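Side-chain contacts in putative amidohydrolase (Unidentified, PDB 3MKV), which probably acts as a zinc-dependent prolidase of the amidohydrolase superfamily, hydrolysing dipeptides that end in proline: residues A[28-32]-A[33-37]; A[95-98]-A[99-102]; A[111-114]-A[115-118]; A[363-366]-A[367-371]; A[390-393]-A[394-397]. All coordinates share one frame; numbering follows the deposited sequence. Where two conformers were deposited one is given.

Interaction 1 (A[28-32]-A[33-37]); sequences LIEDG and FIREV
Leu-28 and Glu-36, Ile-29 and Ile-34, and Glu-30 and Phe-33 pair antiparallel across a tight hairpin, the short strand axes approaching to 4.6 Å with their directions 152° apart. Between the first two pairs the register slips by one residue: Arg-35 and Glu-36 both face Leu-28, a classic beta bulge. The carbonyl O of Leu-28 takes a short bond from Arg-35 N (2.6 Å), running almost straight off the carbonyl, and a weak one from Glu-36 N (3.4 Å). The leucine's CG stands anti to its backbone N (chi1 179°), and the side chain lies alongside both bulge residues. Its CD2 meets the aliphatic CG of Arg-35 at 3.8 Å and the carboxylate OE1 of Glu-36 at 3.3 Å. Glu-30 slants across the stem of Arg-35 on this same face, but the charged ends stay apart, Glu-30 OE2 lying 5.1 Å from Arg-35 NE. The other face carries Ile-29 and Ile-34, side by side, with CD1 of Ile-34 set against CG1 of Ile-29 at 3.4 Å; Ile-29 also packs on Phe-6 and Phe-8 of strand 5-9. At the bend, Gly-32 O sits over one face of the Phe-33 ring, while Asp-31 O lies at its edge. Asp-31 and Gly-32, both with positive phi, make the type I' turn of a two-residue beta hairpin, here at the margin of a four-stranded mixed sheet.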
loop_
_atom_site.group_PDB
_atom_site.type_symbol
_atom_site.label_atom_id
_atom_site.label_comp_id
_atom_site.label_asym_id
_atom_site.label_seq_id
_atom_site.Cartn_x
_atom_site.Cartn_y
_atom_site.Cartn_z
ATOM N N LEU A 28 -41.807 39.024 24.874
ATOM C CA LEU A 28 -40.606 39.546 25.508
ATOM C C LEU A 28 -39.397 38.683 25.172
ATOM O O LEU A 28 -39.290 37.544 25.621
ATOM C CB LEU A 28 -40.788 39.621 27.020
ATOM C CG LEU A 28 -39.583 40.132 27.817
ATOM C CD1 LEU A 28 -39.317 41.605 27.528
ATOM C CD2 LEU A 28 -39.804 39.906 29.301
ATOM N N ILE A 29 -38.493 39.235 24.369
ATOM C CA ILE A 29 -37.270 38.549 23.995
ATOM C C ILE A 29 -36.086 39.156 24.718
ATOM O O ILE A 29 -35.920 40.374 24.726
ATOM C CB ILE A 29 -37.006 38.667 22.484
ATOM C CG1 ILE A 29 -37.999 37.798 21.714
ATOM C CG2 ILE A 29 -35.556 38.297 22.158
ATOM C CD1 ILE A 29 -39.420 38.085 22.091
ATOM N N GLU A 30 -35.261 38.310 25.321
ATOM C CA GLU A 30 -34.006 38.786 25.881
ATOM C C GLU A 30 -32.948 37.690 25.942
ATOM O O GLU A 30 -33.212 36.575 26.400
ATOM C CB GLU A 30 -34.227 39.413 27.256
ATOM C CG GLU A 30 -34.594 38.424 28.332
ATOM C CD GLU A 30 -35.021 39.113 29.607
ATOM O OE1 GLU A 30 -36.011 39.877 29.566
ATOM O OE2 GLU A 30 -34.368 38.889 30.647
ATOM N N ASP A 31 -31.754 38.022 25.462
ATOM C CA ASP A 31 -30.628 37.089 25.454
ATOM C C ASP A 31 -30.899 35.793 24.686
ATOM O O ASP A 31 -30.627 34.694 25.178
ATOM C CB ASP A 31 -30.179 36.774 26.880
ATOM C CG ASP A 31 -29.377 37.898 27.497
ATOM O OD1 ASP A 31 -29.054 37.797 28.698
ATOM O OD2 ASP A 31 -29.066 38.881 26.785
ATOM N N GLY A 32 -31.441 35.932 23.481
ATOM C CA GLY A 32 -31.612 34.796 22.591
ATOM C C GLY A 32 -32.897 34.008 22.746
ATOM O O GLY A 32 -33.241 33.212 21.878
ATOM N N PHE A 33 -33.618 34.221 23.838
ATOM C CA PHE A 33 -34.798 33.402 24.107
ATOM C C PHE A 33 -36.085 34.192 24.298
ATOM O O PHE A 33 -36.063 35.349 24.719
ATOM C CB PHE A 33 -34.557 32.512 25.326
ATOM C CG PHE A 33 -33.473 31.507 25.126
ATOM C CD1 PHE A 33 -33.766 30.242 24.644
ATOM C CD2 PHE A 33 -32.153 31.825 25.410
ATOM C CE1 PHE A 33 -32.762 29.305 24.456
ATOM C CE2 PHE A 33 -31.140 30.894 25.223
ATOM C CZ PHE A 33 -31.445 29.631 24.747
ATOM N N ILE A 34 -37.204 33.553 23.971
ATOM C CA ILE A 34 -38.519 34.078 24.304
ATOM C C ILE A 34 -38.709 33.999 25.815
ATOM O O ILE A 34 -38.540 32.937 26.413
ATOM C CB ILE A 34 -39.637 33.259 23.649
ATOM C CG1 ILE A 34 -39.448 33.212 22.129
ATOM C CG2 ILE A 34 -40.994 33.797 24.076
ATOM C CD1 ILE A 34 -39.113 34.542 21.533
ATOM N N ARG A 35 -39.064 35.119 26.430
ATOM C CA ARG A 35 -39.135 35.193 27.880
ATOM C C ARG A 35 -40.587 35.185 28.346
ATOM O O ARG A 35 -40.945 34.472 29.286
ATOM C CB ARG A 35 -38.416 36.449 28.377
ATOM C CG ARG A 35 -38.268 36.528 29.883
ATOM C CD ARG A 35 -37.190 35.579 30.394
ATOM N NE ARG A 35 -37.544 35.030 31.701
ATOM C CZ ARG A 35 -36.730 34.300 32.458
ATOM N NH1 ARG A 35 -35.492 34.035 32.054
ATOM N NH2 ARG A 35 -37.153 33.841 33.630
ATOM N N GLU A 36 -41.419 35.977 27.679
ATOM C CA GLU A 36 -42.834 36.043 28.010
ATOM C C GLU A 36 -43.679 36.195 26.757
ATOM O O GLU A 36 -43.258 36.803 25.771
ATOM C CB GLU A 36 -43.119 37.200 28.967
ATOM C CG GLU A 36 -42.445 37.075 30.325
ATOM C CD GLU A 36 -42.532 38.357 31.143
ATOM O OE1 GLU A 36 -41.547 38.679 31.845
ATOM O OE2 GLU A 36 -43.580 39.045 31.073
ATOM N N VAL A 37 -44.879 35.632 26.811
ATOM C CA VAL A 37 -45.829 35.721 25.720
ATOM C C VAL A 37 -47.229 35.838 26.325
ATOM O O VAL A 37 -47.899 34.826 26.548
ATOM C CB VAL A 37 -45.752 34.469 24.811
ATOM C CG1 VAL A 37 -46.740 34.574 23.658
ATOM C CG2 VAL A 37 -44.334 34.267 24.289
#

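Interaction 2 (A[95-98]-A[99-102]); sequences RAML and RRGF
Arg-100 folds back over the last turn of helix 83-99, its guanidinium lying flat above the carbonyl of Ala-96, whose O is 3.5 Å from the plane and over its centre. The bend at chi3 (-83°) turns the group back in this way, with NH1 beside Ala-96 CB at 3.6 Å and NH2 near Met-97 CG. That carbonyl O is not the guanidinium's hydrogen-bond partner: NE bonds Gln-335 OE1 and NH1 probably bonds Gln-397 OE1. Ala-96 O is instead taken by Arg-100 N at 3.1 Å, and Arg-95 O by Arg-99 N at 3.2 Å, the closing rungs of the helix. A Schellman motif then ends it. Phe-102 N reaches back to Met-97 O (3.1 Å), and Gly-101 N to Leu-98 O (2.9 Å), approaching this last acceptor from above the carbonyl plane. Met-97 O also receives a weak, bent bond from Arg-100 N and lies in plane at the edge of the Phe-102 ring. Gly-101 holds the C-prime position with a positive phi (96°), a conformation readily reached by glycine. Leu-98 CD1 touches Phe-102 O at 3.4 Å. Of the other two arginines, Arg-99 bonds Ile-401 O through NH1, and Arg-95 forms a salt bridge with Glu-125. The cap thus turns helix 83-99 directly into strand 102-107, with Leu-98 packed on Val-404 and Phe-411 of strands 403-406 and 409-413, and Phe-102 against Leu-61 of strand 56-63.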
loop_
_atom_site.group_PDB
_atom_site.type_symbol
_atom_site.label_atom_id
_atom_site.label_comp_id
_atom_site.label_asym_id
_atom_site.label_seq_id
_atom_site.Cartn_x
_atom_site.Cartn_y
_atom_site.Cartn_z
ATOM N N ARG A 95 -27.102 32.758 3.116
ATOM C CA ARG A 95 -27.606 34.084 3.440
ATOM C C ARG A 95 -29.024 34.279 2.890
ATOM O O ARG A 95 -29.886 34.898 3.524
ATOM C CB ARG A 95 -26.676 35.129 2.833
ATOM C CG ARG A 95 -26.423 36.324 3.715
ATOM C CD ARG A 95 -25.037 36.909 3.454
ATOM N NE ARG A 95 -24.711 37.947 4.428
ATOM C CZ ARG A 95 -25.284 39.143 4.447
ATOM N NH1 ARG A 95 -26.208 39.447 3.541
ATOM N NH2 ARG A 95 -24.938 40.034 5.366
ATOM N N ALA A 96 -29.267 33.738 1.702
ATOM C CA ALA A 96 -30.557 33.906 1.061
ATOM C C ALA A 96 -31.643 33.075 1.736
ATOM O O ALA A 96 -32.821 33.448 1.689
ATOM C CB ALA A 96 -30.461 33.585 -0.412
ATOM N N MET A 97 -31.251 31.962 2.368
ATOM C CA MET A 97 -32.214 31.086 3.047
ATOM C C MET A 97 -32.783 31.849 4.216
ATOM O O MET A 97 -33.999 31.879 4.423
ATOM C CB MET A 97 -31.574 29.776 3.545
ATOM C CG MET A 97 -31.075 28.821 2.448
ATOM S SD MET A 97 -30.334 27.300 3.105
ATOM C CE MET A 97 -30.247 26.303 1.652
ATOM N N LEU A 98 -31.884 32.478 4.972
ATOM C CA LEU A 98 -32.248 33.268 6.136
ATOM C C LEU A 98 -33.163 34.435 5.756
ATOM O O LEU A 98 -34.135 34.723 6.457
ATOM C CB LEU A 98 -30.983 33.775 6.825
ATOM C CG LEU A 98 -31.160 34.380 8.216
ATOM C CD1 LEU A 98 -31.970 33.463 9.147
ATOM C CD2 LEU A 98 -29.779 34.696 8.817
ATOM N N ARG A 99 -32.856 35.085 4.635
ATOM C CA ARG A 99 -33.655 36.202 4.127
ATOM C C ARG A 99 -35.079 35.781 3.792
ATOM O O ARG A 99 -35.999 36.575 3.924
ATOM C CB ARG A 99 -32.992 36.833 2.895
ATOM C CG ARG A 99 -33.635 38.154 2.455
ATOM C CD ARG A 99 -33.674 39.145 3.614
ATOM N NE ARG A 99 -34.595 40.260 3.395
ATOM C CZ ARG A 99 -35.849 40.301 3.850
ATOM N NH1 ARG A 99 -36.338 39.282 4.551
ATOM N NH2 ARG A 99 -36.614 41.360 3.605
ATOM N N ARG A 100 -35.247 34.536 3.344
ATOM C CA ARG A 100 -36.568 33.960 3.061
ATOM C C ARG A 100 -37.284 33.507 4.343
ATOM O O ARG A 100 -38.354 32.892 4.290
ATOM C CB ARG A 100 -36.440 32.775 2.092
ATOM C CG ARG A 100 -35.874 33.140 0.720
ATOM C CD ARG A 100 -36.034 32.007 -0.310
ATOM N NE ARG A 100 -34.977 31.001 -0.227
ATOM C CZ ARG A 100 -33.813 31.075 -0.871
ATOM N NH1 ARG A 100 -33.547 32.113 -1.650
ATOM N NH2 ARG A 100 -32.913 30.109 -0.735
ATOM N N GLY A 101 -36.693 33.791 5.496
ATOM C CA GLY A 101 -37.340 33.463 6.766
ATOM C C GLY A 101 -36.915 32.152 7.407
ATOM O O GLY A 101 -37.363 31.815 8.498
ATOM N N PHE A 102 -36.046 31.402 6.743
ATOM C CA PHE A 102 -35.638 30.114 7.279
ATOM C C PHE A 102 -34.548 30.272 8.336
ATOM O O PHE A 102 -33.389 30.536 8.023
ATOM C CB PHE A 102 -35.229 29.164 6.153
ATOM C CG PHE A 102 -36.367 28.799 5.247
ATOM C CD1 PHE A 102 -37.205 27.740 5.558
ATOM C CD2 PHE A 102 -36.624 29.537 4.097
ATOM C CE1 PHE A 102 -38.266 27.403 4.731
ATOM C CE2 PHE A 102 -37.689 29.207 3.264
ATOM C CZ PHE A 102 -38.512 28.135 3.586
#

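Interaction 3 (A[111-114]-A[115-118]); sequences AGYP and FKQA
The first turn of helix 113-120, in the beta-alpha-beta unit made with strands 102-107 and 128-131, brings Tyr-113 against Lys-116 and Ala-111 against Phe-115. Gly-112 occupies the N-cap. Its carbonyl O accepts from Lys-116 N at 3.3 Å, in the carbonyl plane, and receives a weak, bent bond from Phe-115 N. The following rungs are shorter: Gln-117 N to Tyr-113 O at 2.7 Å, and Ala-118 N to Pro-114 O at 2.9 Å. Pro-114 has no N-H to offer, which costs little in a first turn, where backbone amides have no preceding helical carbonyl to bond. Tyr-113 sends its ring forward, toward Lys-116, with CG anti to the backbone N (chi1 -175°), and the Lys-116 stem crosses it at a slant. In the conformer described, Lys-116 CD lies 3.4 Å from both CD1 and CE1 of Tyr-113. Beyond this the lysine chain bends at chi3 and chi4, and NZ meets Asp-190 in a salt bridge, Leu-129 O in a hydrogen bond and Phe-130 in a cation-pi contact. On another side of the turn, Phe-115 CD2 packs against Ala-111 CB at 3.8 Å, and Gly-112 N lies at the ring edge, in its plane; the ring also meets Ala-90 and Met-94 of helix 83-99. Pro-114 and Ala-118 pack on Pro-82 and Leu-88 of a second subunit, while Arg-148 of a third makes a cation-pi contact with Tyr-113. This is the N-terminal helical turn of a beta-alpha-beta unit in the TIM-type amidohydrolase barrel, with Pro-114 in its first turn.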
loop_
_atom_site.group_PDB
_atom_site.type_symbol
_atom_site.label_atom_id
_atom_site.label_comp_id
_atom_site.label_asym_id
_atom_site.label_seq_id
_atom_site.Cartn_x
_atom_site.Cartn_y
_atom_site.Cartn_z
ATOM N N ALA A 111 -22.720 19.811 3.680
ATOM C CA ALA A 111 -22.323 20.670 4.788
ATOM C C ALA A 111 -22.014 19.873 6.035
ATOM O O ALA A 111 -22.821 19.054 6.480
ATOM C CB ALA A 111 -23.400 21.680 5.086
ATOM N N GLY A 112 -20.842 20.127 6.604
ATOM C CA GLY A 112 -20.453 19.479 7.837
ATOM C C GLY A 112 -20.387 20.453 8.993
ATOM O O GLY A 112 -20.755 21.629 8.882
ATOM N N TYR A 113 -19.899 19.949 10.112
ATOM C CA TYR A 113 -19.814 20.719 11.342
ATOM C C TYR A 113 -19.070 22.063 11.214
ATOM O O TYR A 113 -19.418 23.019 11.891
ATOM C CB TYR A 113 -19.183 19.841 12.409
ATOM C CG TYR A 113 -19.124 20.431 13.783
ATOM C CD1 TYR A 113 -20.245 20.454 14.593
ATOM C CD2 TYR A 113 -17.932 20.923 14.291
ATOM C CE1 TYR A 113 -20.185 20.975 15.875
ATOM C CE2 TYR A 113 -17.861 21.454 15.558
ATOM C CZ TYR A 113 -18.989 21.475 16.354
ATOM O OH TYR A 113 -18.927 22.003 17.632
ATOM N N PRO A 114 -18.024 22.127 10.369
ATOM C CA PRO A 114 -17.322 23.394 10.135
ATOM C C PRO A 114 -18.253 24.514 9.670
ATOM O O PRO A 114 -18.117 25.654 10.126
ATOM C CB PRO A 114 -16.309 23.034 9.047
ATOM C CG PRO A 114 -16.059 21.567 9.252
ATOM C CD PRO A 114 -17.415 21.017 9.615
ATOM N N PHE A 115 -19.199 24.193 8.789
ATOM C CA PHE A 115 -20.265 25.132 8.426
ATOM C C PHE A 115 -21.156 25.461 9.623
ATOM O O PHE A 115 -21.577 26.604 9.828
ATOM C CB PHE A 115 -21.131 24.552 7.306
ATOM C CG PHE A 115 -20.529 24.692 5.940
ATOM C CD1 PHE A 115 -20.409 25.938 5.350
ATOM C CD2 PHE A 115 -20.087 23.580 5.247
ATOM C CE1 PHE A 115 -19.859 26.074 4.090
ATOM C CE2 PHE A 115 -19.543 23.706 3.994
ATOM C CZ PHE A 115 -19.428 24.959 3.410
ATOM N N LYS A 116 -21.469 24.445 10.408
ATOM C CA LYS A 116 -22.278 24.647 11.597
ATOM C C LYS A 116 -21.599 25.615 12.557
ATOM O O LYS A 116 -22.254 26.489 13.123
ATOM C CB LYS A 116 -22.555 23.318 12.303
ATOM C CG LYS A 116 -23.276 23.484 13.629
ATOM C CD LYS A 116 -23.074 22.281 14.535
ATOM C CE LYS A 116 -24.019 21.146 14.184
ATOM N NZ LYS A 116 -25.429 21.498 14.506
ATOM N N GLN A 117 -20.286 25.458 12.743
ATOM C CA GLN A 117 -19.570 26.314 13.684
ATOM C C GLN A 117 -19.420 27.722 13.109
ATOM O O GLN A 117 -19.639 28.700 13.811
ATOM C CB GLN A 117 -18.221 25.705 14.081
ATOM C CG GLN A 117 -17.004 26.397 13.494
ATOM C CD GLN A 117 -16.425 27.451 14.424
ATOM O OE1 GLN A 117 -16.397 27.272 15.645
ATOM N NE2 GLN A 117 -15.953 28.555 13.848
ATOM N N ALA A 118 -19.078 27.812 11.833
ATOM C CA ALA A 118 -18.960 29.088 11.143
ATOM C C ALA A 118 -20.187 30.000 11.369
ATOM O O ALA A 118 -20.042 31.190 11.681
ATOM C CB ALA A 118 -18.749 28.838 9.673
#

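Interaction 4 (A[363-366]-A[367-371]); sequences LGMQ and DKLGR
Met-365 and Lys-368 face each other across a type II beta turn, their CA atoms 4.9 Å apart. One acceptor holds it closed: Met-365 O takes Leu-369 N at 3.0 Å, nearly in line with the carbonyl, and Lys-368 N at 2.8 Å from well above the carbonyl plane. Asp-367, with phi 81°, lies within the bend, and its CB is pressed to 2.7 Å from the preceding carbonyl, Gln-366 O. Gly-364, also at positive phi, completes the Schellman motif that ends helix 348-362, so the loop toward strand 380-383 begins with a helix stop followed at once by this turn. The Met-365 chain, bent at chi2 (-73°), brings its sulfur across the aliphatic stem of Lys-368, with SD 3.7 Å from CD and 4.0 Å from NZ of that lysine. Leu-369 lies alongside the methionine and points the same way; its CD1 is 4.0 Å from both Met-365 CB and CG. The same methyl stands 4.4 Å from Leu-363 CD1, a looser apolar contact. Beyond the two segments these residues turn inward, Leu-363 and Met-365 resting on Phe-130 of strand 128-131, Leu-363 and Leu-369 on Thr-104 of strand 102-107. Lys-368 O accepts from His-377 ND1, tying the turn to the loop further along the chain.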
loop_
_atom_site.group_PDB
_atom_site.type_symbol
_atom_site.label_atom_id
_atom_site.label_comp_id
_atom_site.label_asym_id
_atom_site.label_seq_id
_atom_site.Cartn_x
_atom_site.Cartn_y
_atom_site.Cartn_z
ATOM N N LEU A 363 -36.596 17.449 14.655
ATOM C CA LEU A 363 -35.264 17.839 15.103
ATOM C C LEU A 363 -35.063 17.595 16.585
ATOM O O LEU A 363 -33.985 17.866 17.120
ATOM C CB LEU A 363 -35.018 19.330 14.821
ATOM C CG LEU A 363 -35.123 19.833 13.381
ATOM C CD1 LEU A 363 -35.083 21.348 13.342
ATOM C CD2 LEU A 363 -34.007 19.269 12.529
ATOM N N GLY A 364 -36.101 17.098 17.250
ATOM C CA GLY A 364 -36.057 16.876 18.691
ATOM C C GLY A 364 -36.042 18.201 19.429
ATOM O O GLY A 364 -35.435 18.329 20.496
ATOM N N MET A 365 -36.708 19.194 18.842
ATOM C CA MET A 365 -36.708 20.549 19.376
ATOM C C MET A 365 -38.117 21.060 19.689
ATOM O O MET A 365 -38.374 22.264 19.615
ATOM C CB MET A 365 -35.975 21.517 18.428
ATOM C CG MET A 365 -34.471 21.251 18.271
ATOM S SD MET A 365 -33.478 21.729 19.719
ATOM C CE MET A 365 -32.177 20.519 19.650
ATOM N N GLN A 366 -39.026 20.156 20.055
ATOM C CA GLN A 366 -40.370 20.581 20.432
ATOM C C GLN A 366 -40.284 21.568 21.592
ATOM O O GLN A 366 -39.656 21.281 22.618
ATOM C CB GLN A 366 -41.276 19.400 20.792
ATOM C CG GLN A 366 -40.582 18.256 21.529
ATOM C CD GLN A 366 -40.053 17.177 20.586
ATOM O OE1 GLN A 366 -38.863 16.846 20.598
ATOM N NE2 GLN A 366 -40.942 16.625 19.763
ATOM N N ASP A 367 -40.899 22.738 21.405
ATOM C CA ASP A 367 -40.937 23.785 22.427
ATOM C C ASP A 367 -39.666 24.614 22.458
ATOM O O ASP A 367 -39.595 25.624 23.162
ATOM C CB ASP A 367 -41.197 23.188 23.812
ATOM C CG ASP A 367 -42.623 22.744 23.984
ATOM O OD1 ASP A 367 -42.880 21.524 23.898
ATOM O OD2 ASP A 367 -43.488 23.621 24.184
ATOM N N LYS A 368 -38.665 24.162 21.706
ATOM C CA LYS A 368 -37.410 24.889 21.569
ATOM C C LYS A 368 -37.343 25.672 20.252
ATOM O O LYS A 368 -36.653 26.684 20.167
ATOM C CB LYS A 368 -36.230 23.929 21.680
ATOM C CG LYS A 368 -35.674 23.770 23.083
ATOM C CD LYS A 368 -34.734 22.562 23.148
ATOM C CE LYS A 368 -33.444 22.871 23.915
ATOM N NZ LYS A 368 -32.430 23.596 23.076
ATOM N N LEU A 369 -38.052 25.192 19.231
ATOM C CA LEU A 369 -38.163 25.899 17.959
ATOM C C LEU A 369 -39.575 25.710 17.376
ATOM O O LEU A 369 -40.362 24.918 17.895
ATOM C CB LEU A 369 -37.111 25.398 16.955
ATOM C CG LEU A 369 -35.605 25.448 17.271
ATOM C CD1 LEU A 369 -34.813 24.683 16.214
ATOM C CD2 LEU A 369 -35.073 26.867 17.399
ATOM N N GLY A 370 -39.883 26.438 16.300
ATOM C CA GLY A 370 -41.156 26.317 15.602
ATOM C C GLY A 370 -42.376 26.856 16.333
ATOM O O GLY A 370 -43.493 26.789 15.816
ATOM N N ARG A 371 -42.166 27.387 17.536
ATOM C CA ARG A 371 -43.247 27.931 18.355
ATOM C C ARG A 371 -42.734 29.101 19.193
ATOM O O ARG A 371 -41.712 28.989 19.875
ATOM C CB ARG A 371 -43.793 26.853 19.297
ATOM C CG ARG A 371 -44.816 25.906 18.684
ATOM C CD ARG A 371 -46.250 26.250 19.093
ATOM N NE ARG A 371 -46.378 26.445 20.537
ATOM C CZ ARG A 371 -47.512 26.304 21.225
ATOM N NH1 ARG A 371 -48.632 25.945 20.611
ATOM N NH2 ARG A 371 -47.521 26.514 22.535
#

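Interaction 5 (A[390-393]-A[394-397]); sequences SVDC and LLGQ
Leu-395 lies beside Asp-392 and points the same way, its CD1 4.0 Å from the carboxylate OD1 and its CG 3.8 Å from Asp-392 CA. Leu-394 packs back against the other end of the turn, with CB 3.5 Å from Val-391 O. That carbonyl also accepts from Leu-394 N at 2.9 Å, the donor standing above the carbonyl plane, while Leu-395 N gives Asp-392 O a weak bond of 3.4 Å. A water bridges the outgoing chain, donating to Cys-393 O at 2.6 Å and to Leu-395 O at 2.9 Å. Cys-393 holds SG between its backbone N and carbonyl carbon (chi1 42°), 3.8 Å from Leu-394 N. In the next shell Val-391 and Leu-394 both rest on Phe-339 of helix 337-343, Cys-393 and Leu-394 on Val-383 of strand 380-383, and Val-391 also on Val-351 and Ile-352 of helix 348-362. With i-to-i+3 backbone bonds and a water for polar links, and side chains that meet across it only by packing, the turn probably owes its position largely to the apolar surroundings.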
loop_
_atom_site.group_PDB
_atom_site.type_symbol
_atom_site.label_atom_id
_atom_site.label_comp_id
_atom_site.label_asym_id
_atom_site.label_seq_id
_atom_site.Cartn_x
_atom_site.Cartn_y
_atom_site.Cartn_z
ATOM N N SER A 390 -53.411 32.912 3.546
ATOM C CA SER A 390 -52.669 32.679 2.311
ATOM C C SER A 390 -51.172 32.598 2.606
ATOM O O SER A 390 -50.699 33.152 3.599
ATOM C CB SER A 390 -52.953 33.787 1.299
ATOM O OG SER A 390 -52.603 33.371 -0.009
ATOM N N VAL A 391 -50.436 31.894 1.751
ATOM C CA VAL A 391 -48.988 31.720 1.930
ATOM C C VAL A 391 -48.194 32.580 0.949
ATOM O O VAL A 391 -46.960 32.565 0.949
ATOM C CB VAL A 391 -48.563 30.247 1.753
ATOM C CG1 VAL A 391 -49.155 29.382 2.853
ATOM C CG2 VAL A 391 -48.946 29.728 0.354
ATOM N N ASP A 392 -48.919 33.324 0.116
ATOM C CA ASP A 392 -48.314 34.191 -0.886
ATOM C C ASP A 392 -47.400 35.248 -0.276
ATOM O O ASP A 392 -46.521 35.775 -0.952
ATOM C CB ASP A 392 -49.401 34.865 -1.728
ATOM C CG ASP A 392 -50.229 33.866 -2.523
ATOM O OD1 ASP A 392 -49.853 32.674 -2.569
ATOM O OD2 ASP A 392 -51.255 34.277 -3.103
ATOM N N CYS A 393 -47.615 35.560 0.996
ATOM C CA CYS A 393 -46.751 36.510 1.705
ATOM C C CYS A 393 -45.344 35.946 2.011
ATOM O O CYS A 393 -44.401 36.703 2.254
ATOM C CB CYS A 393 -47.431 36.993 2.997
ATOM S SG CYS A 393 -48.277 35.690 3.947
ATOM N N LEU A 394 -45.218 34.621 2.001
ATOM C CA LEU A 394 -43.930 33.963 2.236
ATOM C C LEU A 394 -43.128 33.798 0.943
ATOM O O LEU A 394 -41.914 33.634 0.984
ATOM C CB LEU A 394 -44.128 32.607 2.923
ATOM C CG LEU A 394 -44.938 32.654 4.227
ATOM C CD1 LEU A 394 -45.231 31.259 4.812
ATOM C CD2 LEU A 394 -44.257 33.542 5.258
ATOM N N LEU A 395 -43.807 33.859 -0.202
ATOM C CA LEU A 395 -43.166 33.607 -1.494
ATOM C C LEU A 395 -42.078 34.609 -1.836
ATOM O O LEU A 395 -42.021 35.701 -1.268
ATOM C CB LEU A 395 -44.186 33.606 -2.632
ATOM C CG LEU A 395 -45.324 32.592 -2.602
ATOM C CD1 LEU A 395 -46.112 32.649 -3.918
ATOM C CD2 LEU A 395 -44.801 31.189 -2.320
ATOM N N GLY A 396 -41.229 34.217 -2.788
ATOM C CA GLY A 396 -40.162 35.059 -3.299
ATOM C C GLY A 396 -38.904 35.077 -2.452
ATOM O O GLY A 396 -38.411 34.039 -2.004
ATOM N N GLN A 397 -38.397 36.279 -2.218
ATOM C CA GLN A 397 -37.082 36.456 -1.647
ATOM C C GLN A 397 -37.208 37.305 -0.394
ATOM O O GLN A 397 -36.326 38.102 -0.079
ATOM C CB GLN A 397 -36.179 37.141 -2.675
ATOM C CG GLN A 397 -34.875 36.425 -2.955
ATOM C CD GLN A 397 -35.025 34.911 -3.093
ATOM O OE1 GLN A 397 -34.534 34.154 -2.252
ATOM N NE2 GLN A 397 -35.692 34.464 -4.157
HETATM O O HOH W 1 -42.007 37.132 1.309
#

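How the interactions relate
Interactions 2 and 5 are buried, 1 and 3 partly so, and 4 lies at the surface. Interaction 1 is the sole strand pairing, one face purely apolar (Ile-29, Ile-34), the other mixing Leu-28 and Phe-33 with charged residues; the others are helix ends or turns. Interactions 2 and 3 flank strand 102-107, one closing the helix before it and the other starting the helix after it, and interaction 4 rests on that strand too. Interactions 4 and 5 lie on either side of strand 380-383 along the chain. Interactions 2 and 5 touch, through a probable hydrogen bond from Arg-100 NH1 to Gln-397 OE1. Interaction 3 alone meets other subunits.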